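Local coordinates for phenylacetic acid degradation-related protein (Ralstonia eutropha JMP134, PDB 2PIM) that probably hydrolyses fatty acyl-coenzyme A thioesters, as a two-chain assembly of subunits with the hotdog fold, at residues R104-R109 and N116-L121; G37-D42 and D66-M71. One frame throughout, in Å; residues are numbered along the deposited sequence.

In the fold
Both contacts belong to the hotdog fold, in which a curved antiparallel sheet wraps a central helix, and their centres lie about 8 Å apart. Contact 1 pairs strand 99-107, and past a bulge the short strand 109-110, with strand 114-123, so backbone hydrogen bonds dominate it; three of its 11 touching residues are buried and four exposed. Contact 2 lays strand 38-45 against helix 58-75, is buried, and has no direct hydrogen bond between its segments, relying on aliphatic packing and one water. Strands 38-45 and 99-107 are sheet neighbours, which joins the contacts: Arg104 NE forms a salt bridge with Glu40 OE1, and Ala105 CB packs against Val68 O.

Contact 1 (R104-R109 and N116-L121); sequences RARLER and NVVGEL
Asn116 O is held by two successive backbone N-H groups from the facing segment. Glu108 N reaches it at 2.8 Å, but its hydrogen bond is bent, with an N-H...O angle of 139° and the donor tilted out of the carbonyl plane. Arg109 N lies farther away, 3.2 Å from Asn116 O, yet its bond is straighter (163°) and arrives in the carbonyl plane on a lone pair. Two residues facing one, with the register shifting between Leu107 and Arg109, define a classic beta bulge; Asn116 N returns a bond to Arg109 O at 2.9 Å.

Before the bulge the antiparallel ladder is regular. Arg104 pairs with Glu120 and Arg106 with Val118 as hydrogen-bonded pairs, each with N-H...O bonds both ways; Arg104 N lies 2.8 Å from Glu120 O. Ala105 and Gly119 form the intervening non-hydrogen-bonded pair, where Ala105 CA makes a CA-H...O contact of 3.3 Å with Val118 O.

Val118 carries the packing on its face of the sheet. Its CG2 lies over one face of the Arg106 guanidinium, 3.4 Å from Arg106 NH1 in the modelled conformer, one of two. With CG anti to the backbone N (chi1 177°), Arg106 runs alongside Val118 before bending at chi3. Arg106 NH2 also forms a salt bridge, within its own segment, with Glu108 OE1, which lies in plane at the guanidinium edge; this holds for that conformer. The other methyl, Val118 CG1, touches Glu108 CG at 3.5 Å.

On the reverse face, Leu107 CD2 meets Val117 CG2 at 4.0 Å. There Ala105 rests on Leu72 and Val117 on Thr69 and Val73 of helix 58-75, while backbone bonds continue the sheet from Ala105 to Leu39 of strand 38-45 and from Val117 to Ala133 of strand 126-136.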
# COMPACT_ATOMS: atom_id res chain seq x y z
N ARG A 104 -9.00 3.64 11.40
CA ARG A 104 -9.50 4.94 11.96
C ARG A 104 -8.69 6.11 11.37
O ARG A 104 -7.47 6.05 11.32
CB ARG A 104 -9.42 4.92 13.50
CG ARG A 104 -10.36 3.89 14.12
CD ARG A 104 -10.52 3.95 15.67
NE ARG A 104 -11.29 2.78 16.18
CZ ARG A 104 -10.79 1.56 16.51
NH1 ARG A 104 -9.51 1.28 16.47
NH2 ARG A 104 -11.61 0.61 16.94
N ALA A 105 -9.38 7.13 10.86
CA ALA A 105 -8.74 8.31 10.33
C ALA A 105 -9.11 9.54 11.17
O ALA A 105 -10.21 9.58 11.73
CB ALA A 105 -9.10 8.51 8.88
N ARG A 106 -8.17 10.48 11.28
CA ARG A 106 -8.38 11.81 11.87
C ARG A 106 -7.66 12.85 11.01
O ARG A 106 -6.49 12.67 10.65
CB ARG A 106 -7.81 11.90 13.30
CG ARG A 106 -7.96 13.31 13.93
CD ARG A 106 -7.29 13.52 15.31
NE ARG A 106 -5.87 13.90 15.26
CZ ARG A 106 -4.85 13.05 15.43
NH1 ARG A 106 -5.05 11.76 15.65
NH2 ARG A 106 -3.62 13.49 15.37
N LEU A 107 -8.34 13.96 10.74
CA LEU A 107 -7.72 15.16 10.15
C LEU A 107 -6.88 15.94 11.15
O LEU A 107 -7.40 16.44 12.12
CB LEU A 107 -8.80 16.11 9.58
CG LEU A 107 -9.37 15.64 8.25
CD1 LEU A 107 -10.72 16.26 7.96
CD2 LEU A 107 -8.38 15.91 7.14
N GLU A 108 -5.57 16.07 10.91
CA GLU A 108 -4.72 16.94 11.70
C GLU A 108 -4.82 18.36 11.24
O GLU A 108 -4.59 19.25 12.02
CB GLU A 108 -3.25 16.56 11.62
CG GLU A 108 -2.91 15.29 12.30
CD GLU A 108 -2.16 15.47 13.58
OE1 GLU A 108 -2.65 16.23 14.45
OE2 GLU A 108 -1.09 14.82 13.73
N ARG A 109 -5.06 18.56 9.95
CA ARG A 109 -5.30 19.88 9.40
C ARG A 109 -6.08 19.78 8.11
O ARG A 109 -5.78 18.94 7.29
CB ARG A 109 -3.98 20.59 9.11
CG ARG A 109 -4.20 21.94 8.41
CD ARG A 109 -3.20 22.99 8.80
NE ARG A 109 -3.67 24.31 8.35
CZ ARG A 109 -3.59 24.76 7.10
NH1 ARG A 109 -3.04 24.02 6.13
NH2 ARG A 109 -4.09 25.95 6.81
N ASN A 116 -3.87 17.21 5.98
CA ASN A 116 -2.97 16.29 6.64
C ASN A 116 -3.83 15.37 7.47
O ASN A 116 -4.60 15.82 8.31
CB ASN A 116 -1.98 17.08 7.48
CG ASN A 116 -1.20 18.10 6.67
OD1 ASN A 116 -0.20 17.77 6.01
ND2 ASN A 116 -1.65 19.35 6.70
N VAL A 117 -3.74 14.08 7.17
CA VAL A 117 -4.62 13.07 7.76
C VAL A 117 -3.74 12.06 8.46
O VAL A 117 -2.67 11.78 7.97
CB VAL A 117 -5.42 12.32 6.68
CG1 VAL A 117 -6.68 11.67 7.31
CG2 VAL A 117 -5.82 13.23 5.54
N VAL A 118 -4.17 11.53 9.60
CA VAL A 118 -3.49 10.38 10.19
C VAL A 118 -4.47 9.20 10.19
O VAL A 118 -5.67 9.38 10.33
CB VAL A 118 -2.96 10.64 11.63
CG1 VAL A 118 -2.12 11.93 11.67
CG2 VAL A 118 -4.08 10.77 12.57
N GLY A 119 -3.93 8.02 9.96
CA GLY A 119 -4.68 6.80 9.96
C GLY A 119 -4.02 5.81 10.90
O GLY A 119 -2.82 5.84 11.06
N GLU A 120 -4.84 4.96 11.54
CA GLU A 120 -4.37 3.86 12.39
C GLU A 120 -5.15 2.62 11.99
O GLU A 120 -6.32 2.71 11.63
CB GLU A 120 -4.62 4.21 13.84
CG GLU A 120 -3.82 5.45 14.25
CD GLU A 120 -4.17 6.01 15.64
OE1 GLU A 120 -5.17 5.54 16.24
OE2 GLU A 120 -3.41 6.93 16.10
N LEU A 121 -4.48 1.48 11.99
CA LEU A 121 -5.12 0.23 11.64
C LEU A 121 -4.89 -0.72 12.81
O LEU A 121 -3.73 -0.92 13.24
CB LEU A 121 -4.49 -0.32 10.35
CG LEU A 121 -5.23 -1.23 9.41
CD1 LEU A 121 -6.56 -0.66 8.87
CD2 LEU A 121 -4.27 -1.54 8.27
O HOH W 1 -7.65 1.89 14.53

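Contact 2 (G37-D42 and D66-M71); sequences GSLESD and DDVTAM
The Asp67 carboxylate, the flat group of this interface, turns its OD2 toward Ser41 but stops 4.3 Å from Ser41 OG, too far for a direct hydrogen bond. A water spans the interval: it donates to Asp67 OD2 at 2.8 Å and lies 2.9 Å from Ser41 OG. The same carboxylate oxygen is hydrogen-bonded to Tyr43 OH, farther along the strand, so the water and the phenol both meet OD2 and together should restrict rotation of the carboxylate.

Toward Leu39 the contact becomes aliphatic. Leu39 points from the strand toward the helix; with CG anti to the backbone N (chi1 -179°), both methyls extend on from this branch point to meet Val68 and Met71. Branch CD2 meets Val68 CG2 at 3.7 Å and also lies 3.8 Å from Val68 O; the two side chains pass flank to flank in roughly opposite senses. Such packing of a strand on helix 58-75 fits the hotdog fold, whose curved antiparallel sheet surrounds this helix. The local strand and helix axes run 145° apart in their N-to-C directions and approach to 8.4 Å.

The second methyl, Leu39 CD1, reaches one helical turn beyond Asp67, where it lies 4.2 Å from CB of selenomethionine Met71. It also touches the Met71 carbonyl carbon, while the selenium end turns elsewhere. Val68 CG2 serves both inward-facing strand residues, touching Ser41 CB at 4.3 Å as well as Leu39. Ile29 and Val32 of strand 28-33 also pack on Leu39, and Ala105 of strand 99-107 meets Val68. On the helix, Asp67 additionally touches Gln57 of the second subunit, and neighbouring Asp66 accepts a hydrogen bond through OD2 from Gly59 N of that subunit.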
# COMPACT_ATOMS: atom_id res chain seq x y z
N GLY A 37 -13.84 15.52 12.61
CA GLY A 37 -12.89 15.29 11.54
C GLY A 37 -12.34 13.90 11.65
O GLY A 37 -11.14 13.72 11.62
N SER A 38 -13.22 12.91 11.77
CA SER A 38 -12.80 11.53 11.98
C SER A 38 -13.69 10.60 11.17
O SER A 38 -14.77 10.98 10.73
CB SER A 38 -12.88 11.18 13.46
OG SER A 38 -14.23 11.11 13.94
N LEU A 39 -13.20 9.40 10.95
CA LEU A 39 -13.90 8.41 10.17
C LEU A 39 -13.36 7.05 10.57
O LEU A 39 -12.22 6.92 10.94
CB LEU A 39 -13.71 8.67 8.67
CG LEU A 39 -14.42 7.72 7.68
CD1 LEU A 39 -15.01 8.45 6.49
CD2 LEU A 39 -13.48 6.65 7.22
N GLU A 40 -14.20 6.03 10.48
CA GLU A 40 -13.84 4.68 10.86
C GLU A 40 -14.34 3.74 9.76
O GLU A 40 -15.43 3.94 9.23
CB GLU A 40 -14.51 4.39 12.19
CG GLU A 40 -13.92 3.29 13.02
CD GLU A 40 -14.16 3.50 14.55
OE1 GLU A 40 -13.47 4.30 15.22
OE2 GLU A 40 -15.07 2.86 15.07
N SER A 41 -13.51 2.78 9.36
CA SER A 41 -13.89 1.78 8.38
C SER A 41 -13.35 0.40 8.78
O SER A 41 -12.25 0.27 9.33
CB SER A 41 -13.39 2.19 6.99
OG SER A 41 -13.77 1.26 5.97
N ASP A 42 -14.12 -0.63 8.49
CA ASP A 42 -13.64 -1.99 8.56
C ASP A 42 -12.90 -2.36 7.27
O ASP A 42 -13.20 -1.79 6.23
CB ASP A 42 -14.81 -2.96 8.71
CG ASP A 42 -15.46 -2.86 10.05
OD1 ASP A 42 -14.75 -2.58 11.03
OD2 ASP A 42 -16.69 -3.09 10.12
N ASP A 66 -4.59 3.97 3.11
CA ASP A 66 -4.86 4.89 2.02
C ASP A 66 -6.35 5.12 1.90
O ASP A 66 -6.81 6.26 1.72
CB ASP A 66 -4.22 4.37 0.72
CG ASP A 66 -4.32 5.37 -0.45
OD1 ASP A 66 -4.11 6.57 -0.26
OD2 ASP A 66 -4.58 4.95 -1.58
N ASP A 67 -7.14 4.03 1.97
CA ASP A 67 -8.58 4.14 1.80
C ASP A 67 -9.22 4.98 2.92
O ASP A 67 -10.01 5.89 2.68
CB ASP A 67 -9.25 2.77 1.76
CG ASP A 67 -10.76 2.87 1.55
OD1 ASP A 67 -11.14 3.15 0.41
OD2 ASP A 67 -11.55 2.70 2.52
N VAL A 68 -8.87 4.69 4.16
CA VAL A 68 -9.53 5.34 5.30
C VAL A 68 -9.24 6.85 5.34
O VAL A 68 -10.19 7.69 5.56
CB VAL A 68 -9.26 4.59 6.64
CG1 VAL A 68 -7.82 4.77 7.12
CG2 VAL A 68 -10.25 5.00 7.67
N THR A 69 -8.00 7.20 5.02
CA THR A 69 -7.54 8.59 5.05
C THR A 69 -8.14 9.41 3.89
O THR A 69 -8.72 10.46 4.10
CB THR A 69 -6.00 8.71 5.13
OG1 THR A 69 -5.36 8.10 3.99
CG2 THR A 69 -5.49 8.08 6.42
N ALA A 70 -8.07 8.87 2.69
CA ALA A 70 -8.71 9.48 1.51
C ALA A 70 -10.22 9.55 1.58
O ALA A 70 -10.87 10.48 1.01
CB ALA A 70 -8.27 8.72 0.25
N MSE A 71 -10.82 8.57 2.25
CA MSE A 71 -12.28 8.58 2.47
C MSE A 71 -12.67 9.74 3.37
O MSE A 71 -13.62 10.52 3.09
CB MSE A 71 -12.81 7.27 3.08
CG MSE A 71 -13.16 6.14 2.08
SE MSE A 71 -14.30 6.72 0.58
CE MSE A 71 -12.85 7.24 -0.77
O HOH W 2 -14.09 1.68 3.13